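Local atomic coordinates of ankyrin repeat and SOCS BOX protein 11 (Homo sapiens, PDB entry 4UUC), a protein that recognises substrates such as BIK, DIRAS2 and RPN1 for a cullin-5-RING E3 ubiquitin ligase, here represented by its ankyrin repeat domain. Residues A44-H49 and L74-C79; S6-A11 and V38-E43. One frame throughout, in Å; residues are numbered along the deposited sequence.

How the contacts relate
From the N terminus the chain runs through helix 7-14 and helix 17-26 before helix 40-46 comes to lie against the first of these: contact 2 closes that loop, joining curated ankyrin repeats 1 and 2. The second loop begins only after the first is complete, so the two neither nest nor cross. Contact 1 repeats the step one unit on, bringing helix 73-80 of repeat 3 against the C-terminal part of helix 40-46. That helix serves both contacts, whose centres lie about 12 Å apart, and a side-chain amide of contact 1 bonds to a backbone carbonyl of contact 2. Together they stack the first helices of three successive repeats.

Contact 1: A44-H49 and L74-C79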
loop_
_atom_site.group_PDB
_atom_site.type_symbol
_atom_site.label_atom_id
_atom_site.label_comp_id
_atom_site.label_asym_id
_atom_site.label_seq_id
_atom_site.Cartn_x
_atom_site.Cartn_y
_atom_site.Cartn_z
ATOM N N ALA A 44 16.405 1.355 -7.443
ATOM C CA ALA A 44 16.856 0.595 -6.274
ATOM C C ALA A 44 15.683 0.274 -5.351
ATOM O O ALA A 44 15.567 -0.836 -4.842
ATOM C CB ALA A 44 17.928 1.356 -5.506
ATOM N N CYS A 45 14.810 1.247 -5.130
ATOM C CA CYS A 45 13.703 1.044 -4.201
ATOM C C CYS A 45 12.661 0.084 -4.776
ATOM O O CYS A 45 12.063 -0.695 -4.040
ATOM C CB CYS A 45 13.066 2.385 -3.840
ATOM S SG CYS A 45 14.117 3.390 -2.769
ATOM N N LEU A 46 12.458 0.126 -6.090
ATOM C CA LEU A 46 11.516 -0.780 -6.736
ATOM C C LEU A 46 12.013 -2.220 -6.648
ATOM O O LEU A 46 11.217 -3.157 -6.589
ATOM C CB LEU A 46 11.292 -0.378 -8.200
ATOM C CG LEU A 46 10.184 -1.140 -8.933
ATOM C CD1 LEU A 46 8.819 -0.925 -8.282
ATOM C CD2 LEU A 46 10.140 -0.736 -10.395
ATOM N N GLY A 47 13.334 -2.387 -6.627
ATOM C CA GLY A 47 13.944 -3.697 -6.491
ATOM C C GLY A 47 14.119 -4.123 -5.044
ATOM O O GLY A 47 14.502 -5.262 -4.773
ATOM N N GLY A 48 13.835 -3.216 -4.112
ATOM C CA GLY A 48 13.975 -3.503 -2.692
ATOM C C GLY A 48 15.422 -3.571 -2.229
ATOM O O GLY A 48 15.742 -4.278 -1.269
ATOM N N HIS A 49 16.301 -2.827 -2.894
ATOM C CA HIS A 49 17.735 -2.908 -2.622
ATOM C C HIS A 49 18.185 -1.792 -1.672
ATOM O O HIS A 49 18.593 -0.714 -2.102
ATOM C CB HIS A 49 18.517 -2.854 -3.939
ATOM C CG HIS A 49 18.072 -3.873 -4.941
ATOM N ND1 HIS A 49 17.958 -5.213 -4.638
ATOM C CD2 HIS A 49 17.708 -3.750 -6.241
ATOM C CE1 HIS A 49 17.545 -5.871 -5.707
ATOM N NE2 HIS A 49 17.389 -5.007 -6.695
ATOM N N LEU A 74 9.499 6.072 -2.128
ATOM C CA LEU A 74 8.761 5.396 -1.064
ATOM C C LEU A 74 7.655 4.515 -1.635
ATOM O O LEU A 74 7.445 3.394 -1.163
ATOM C CB LEU A 74 8.176 6.411 -0.081
ATOM C CG LEU A 74 7.440 5.841 1.136
ATOM C CD1 LEU A 74 8.336 4.917 1.969
ATOM C CD2 LEU A 74 6.914 6.976 1.996
ATOM N N PHE A 75 6.946 5.009 -2.645
ATOM C CA PHE A 75 5.945 4.192 -3.316
ATOM C C PHE A 75 6.594 2.930 -3.886
ATOM O O PHE A 75 6.094 1.824 -3.694
ATOM C CB PHE A 75 5.239 4.982 -4.423
ATOM C CG PHE A 75 4.232 4.175 -5.192
ATOM C CD1 PHE A 75 2.937 4.024 -4.724
ATOM C CD2 PHE A 75 4.581 3.560 -6.378
ATOM C CE1 PHE A 75 2.015 3.272 -5.428
ATOM C CE2 PHE A 75 3.665 2.811 -7.084
ATOM C CZ PHE A 75 2.382 2.669 -6.612
ATOM N N ASN A 76 7.721 3.096 -4.574
ATOM C CA ASN A 76 8.413 1.958 -5.164
ATOM C C ASN A 76 8.859 0.965 -4.093
ATOM O O ASN A 76 8.767 -0.248 -4.287
ATOM C CB ASN A 76 9.610 2.433 -5.988
ATOM C CG ASN A 76 9.193 3.041 -7.319
ATOM O OD1 ASN A 76 8.003 3.172 -7.608
ATOM N ND2 ASN A 76 10.172 3.419 -8.134
ATOM N N ALA A 77 9.312 1.482 -2.954
ATOM C CA ALA A 77 9.739 0.631 -1.849
ATOM C C ALA A 77 8.567 -0.204 -1.349
ATOM O O ALA A 77 8.737 -1.357 -0.951
ATOM C CB ALA A 77 10.317 1.472 -0.721
ATOM N N CYS A 78 7.374 0.377 -1.395
ATOM C CA CYS A 78 6.168 -0.317 -0.962
ATOM C C CYS A 78 5.694 -1.318 -2.014
ATOM O O CYS A 78 4.953 -2.245 -1.698
ATOM C CB CYS A 78 5.062 0.691 -0.639
ATOM S SG CYS A 78 5.358 1.608 0.898
ATOM N N CYS A 79 6.128 -1.146 -3.260
ATOM C CA CYS A 79 5.890 -2.160 -4.286
ATOM C C CYS A 79 6.751 -3.385 -4.001
ATOM O O CYS A 79 6.293 -4.522 -4.103
ATOM C CB CYS A 79 6.207 -1.632 -5.686
ATOM S SG CYS A 79 5.072 -0.383 -6.319
#
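Across this contact Cys45 and Leu46, toward the C-terminal part of helix 40-46, come up against Ala77 and Asn76 in helix 73-80, with Cys45 CA 4.6 Å from Ala77 CA and Leu46 CA 4.4 Å from Asn76 CA. Small side chains permit the first approach: Cys45 CB lies 4.3 Å from Ala77 CB, and both residues also rest on Leu89 of helix 83-91. No hydrogen bond crosses between the segments. Instead Ala77 CA directs a C-H toward Cys45 O at 3.5 Å, with an angle of 148° at the hydrogen; Ser80 OG, hydrogen-bonded to Ala77 O, also makes a weak bond to the same carbonyl oxygen. The pairing is that of a tandem ankyrin array: each unit is an antiparallel helix pair followed by a long loop, and its first helix stacks on the first helix of the next, here in repeats 2 and 3. Asn76 turns its CB onto the backbone of Leu46, 3.7 Å from Leu46 N. With its CG anti to the carbonyl carbon (chi1 -75°), the amide reaches back along the neighbouring helix, where ND2 donates to His42 O. Leu46 CB lies 4.0 Å from Asn76 ND2, so the leucine packs alongside an amide already committed to a backbone carbonyl. Leu46 is itself exposed, yet its CD1 branch reaches across to Cys79 CB at 3.7 Å; CG anti to the backbone N (chi1 -172°) carries the branched end there. Further on, a Schellman motif with Gly48 at positive phi leads to His49, the N-cap of helix 50-58.

Contact 2: S6-A11 and V38-E43; sequences SPLHEA and VSSLHE
His9, Ser40 and Glu43 supply most of the surface buried here, and the imidazole of His9 is central. Its NE2 donates to Val38 O at 2.8 Å with an N-H...O angle of 156°; the oxygen lies near the ring plane, while the nitrogen stands tilted from the carbonyl plane. The ring's ND1 shares a 2.8 Å hydrogen bond with Ser6 OG, so both ring nitrogens have partners, which fixes the rotation of the imidazole. Ser40 OG sits over one face, offset toward the rim, and touches Leu8 CG at 3.3 Å. Glu43 approaches from the edge, its OE2 3.4 Å from His9 CD2, with carboxylate and ring planes 65° apart. Ser6 and His9 belong to the first ankyrin repeat, whereas Val38 directly precedes Ser39, the N-cap of helix 40-46, in the second. Ser39 OG accepts from His42 N and Ser39 N donates to His42 ND1, the two bonds of a capping box. Because NE2 is the donor to Val38, ND1 of a neutral His9 would accept from Ser6, whereas the nearby carboxylate might favour a protonated ring, though its salt bridge to Arg5 would probably weaken that; either form would tie the two helix starts together.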
loop_
_atom_site.group_PDB
_atom_site.type_symbol
_atom_site.label_atom_id
_atom_site.label_comp_id
_atom_site.label_asym_id
_atom_site.label_seq_id
_atom_site.Cartn_x
_atom_site.Cartn_y
_atom_site.Cartn_z
ATOM N N SER A 6 21.032 4.966 -17.546
ATOM C CA SER A 6 22.477 4.865 -17.364
ATOM C C SER A 6 22.933 3.553 -16.724
ATOM O O SER A 6 22.117 2.769 -16.225
ATOM C CB SER A 6 22.960 6.027 -16.502
ATOM O OG SER A 6 22.486 5.888 -15.174
ATOM N N PRO A 7 24.253 3.315 -16.728
ATOM C CA PRO A 7 24.799 2.179 -15.976
ATOM C C PRO A 7 24.422 2.206 -14.492
ATOM O O PRO A 7 24.173 1.149 -13.911
ATOM C CB PRO A 7 26.307 2.335 -16.167
ATOM C CG PRO A 7 26.432 2.979 -17.519
ATOM C CD PRO A 7 25.266 3.926 -17.610
ATOM N N LEU A 8 24.376 3.390 -13.889
ATOM C CA LEU A 8 23.980 3.502 -12.488
ATOM C C LEU A 8 22.546 3.007 -12.273
ATOM O O LEU A 8 22.271 2.311 -11.294
ATOM C CB LEU A 8 24.113 4.945 -12.001
ATOM C CG LEU A 8 23.916 5.157 -10.496
ATOM C CD1 LEU A 8 25.013 4.470 -9.691
ATOM C CD2 LEU A 8 23.866 6.635 -10.155
ATOM N N HIS A 9 21.640 3.365 -13.183
ATOM C CA HIS A 9 20.253 2.898 -13.119
ATOM C C HIS A 9 20.206 1.374 -13.096
ATOM O O HIS A 9 19.456 0.770 -12.328
ATOM C CB HIS A 9 19.437 3.402 -14.318
ATOM C CG HIS A 9 18.969 4.819 -14.201
ATOM N ND1 HIS A 9 19.771 5.899 -14.506
ATOM C CD2 HIS A 9 17.764 5.334 -13.855
ATOM C CE1 HIS A 9 19.089 7.016 -14.334
ATOM N NE2 HIS A 9 17.868 6.701 -13.938
ATOM N N GLU A 10 21.011 0.763 -13.959
ATOM C CA GLU A 10 21.032 -0.685 -14.109
ATOM C C GLU A 10 21.637 -1.362 -12.884
ATOM O O GLU A 10 21.120 -2.379 -12.417
ATOM C CB GLU A 10 21.812 -1.076 -15.372
ATOM C CG GLU A 10 21.966 -2.576 -15.586
ATOM C CD GLU A 10 20.641 -3.299 -15.800
ATOM O OE1 GLU A 10 19.619 -2.630 -16.071
ATOM O OE2 GLU A 10 20.625 -4.548 -15.697
ATOM N N ALA A 11 22.733 -0.813 -12.366
ATOM C CA ALA A 11 23.335 -1.363 -11.153
ATOM C C ALA A 11 22.328 -1.291 -10.007
ATOM O O ALA A 11 22.169 -2.242 -9.236
ATOM C CB ALA A 11 24.611 -0.622 -10.790
ATOM N N VAL A 38 12.660 8.914 -14.060
ATOM C CA VAL A 38 13.050 7.847 -13.142
ATOM C C VAL A 38 14.532 7.969 -12.799
ATOM O O VAL A 38 15.384 7.987 -13.690
ATOM C CB VAL A 38 12.775 6.454 -13.747
ATOM C CG1 VAL A 38 13.192 5.350 -12.777
ATOM C CG2 VAL A 38 11.301 6.316 -14.117
ATOM N N SER A 39 14.824 8.055 -11.504
ATOM C CA SER A 39 16.194 8.119 -11.006
ATOM C C SER A 39 16.699 6.728 -10.620
ATOM O O SER A 39 15.924 5.778 -10.529
ATOM C CB SER A 39 16.280 9.044 -9.793
ATOM O OG SER A 39 15.736 8.420 -8.637
ATOM N N SER A 40 17.998 6.618 -10.379
ATOM C CA SER A 40 18.577 5.364 -9.904
ATOM C C SER A 40 17.976 4.963 -8.556
ATOM O O SER A 40 17.781 3.776 -8.283
ATOM C CB SER A 40 20.094 5.488 -9.795
ATOM O OG SER A 40 20.673 5.638 -11.082
ATOM N N LEU A 41 17.667 5.950 -7.721
ATOM C CA LEU A 41 17.040 5.672 -6.428
ATOM C C LEU A 41 15.670 5.026 -6.612
ATOM O O LEU A 41 15.325 4.084 -5.896
ATOM C CB LEU A 41 16.910 6.948 -5.595
ATOM C CG LEU A 41 16.260 6.762 -4.218
ATOM C CD1 LEU A 41 17.063 5.788 -3.356
ATOM C CD2 LEU A 41 16.101 8.096 -3.509
ATOM N N HIS A 42 14.887 5.534 -7.565
ATOM C CA HIS A 42 13.602 4.920 -7.901
ATOM C C HIS A 42 13.786 3.434 -8.204
ATOM O O HIS A 42 13.034 2.596 -7.705
ATOM C CB HIS A 42 12.942 5.608 -9.104
ATOM C CG HIS A 42 12.252 6.896 -8.776
ATOM N ND1 HIS A 42 12.651 8.106 -9.304
ATOM C CD2 HIS A 42 11.178 7.164 -7.997
ATOM C CE1 HIS A 42 11.859 9.064 -8.857
ATOM N NE2 HIS A 42 10.956 8.519 -8.061
ATOM N N GLU A 43 14.798 3.106 -9.009
ATOM C CA GLU A 43 15.007 1.723 -9.427
ATOM C C GLU A 43 15.508 0.839 -8.280
ATOM O O GLU A 43 15.072 -0.305 -8.151
ATOM C CB GLU A 43 15.974 1.667 -10.613
ATOM C CG GLU A 43 15.484 2.508 -11.792
ATOM C CD GLU A 43 15.651 1.857 -13.156
ATOM O OE1 GLU A 43 15.630 0.611 -13.253
ATOM O OE2 GLU A 43 15.797 2.608 -14.148
#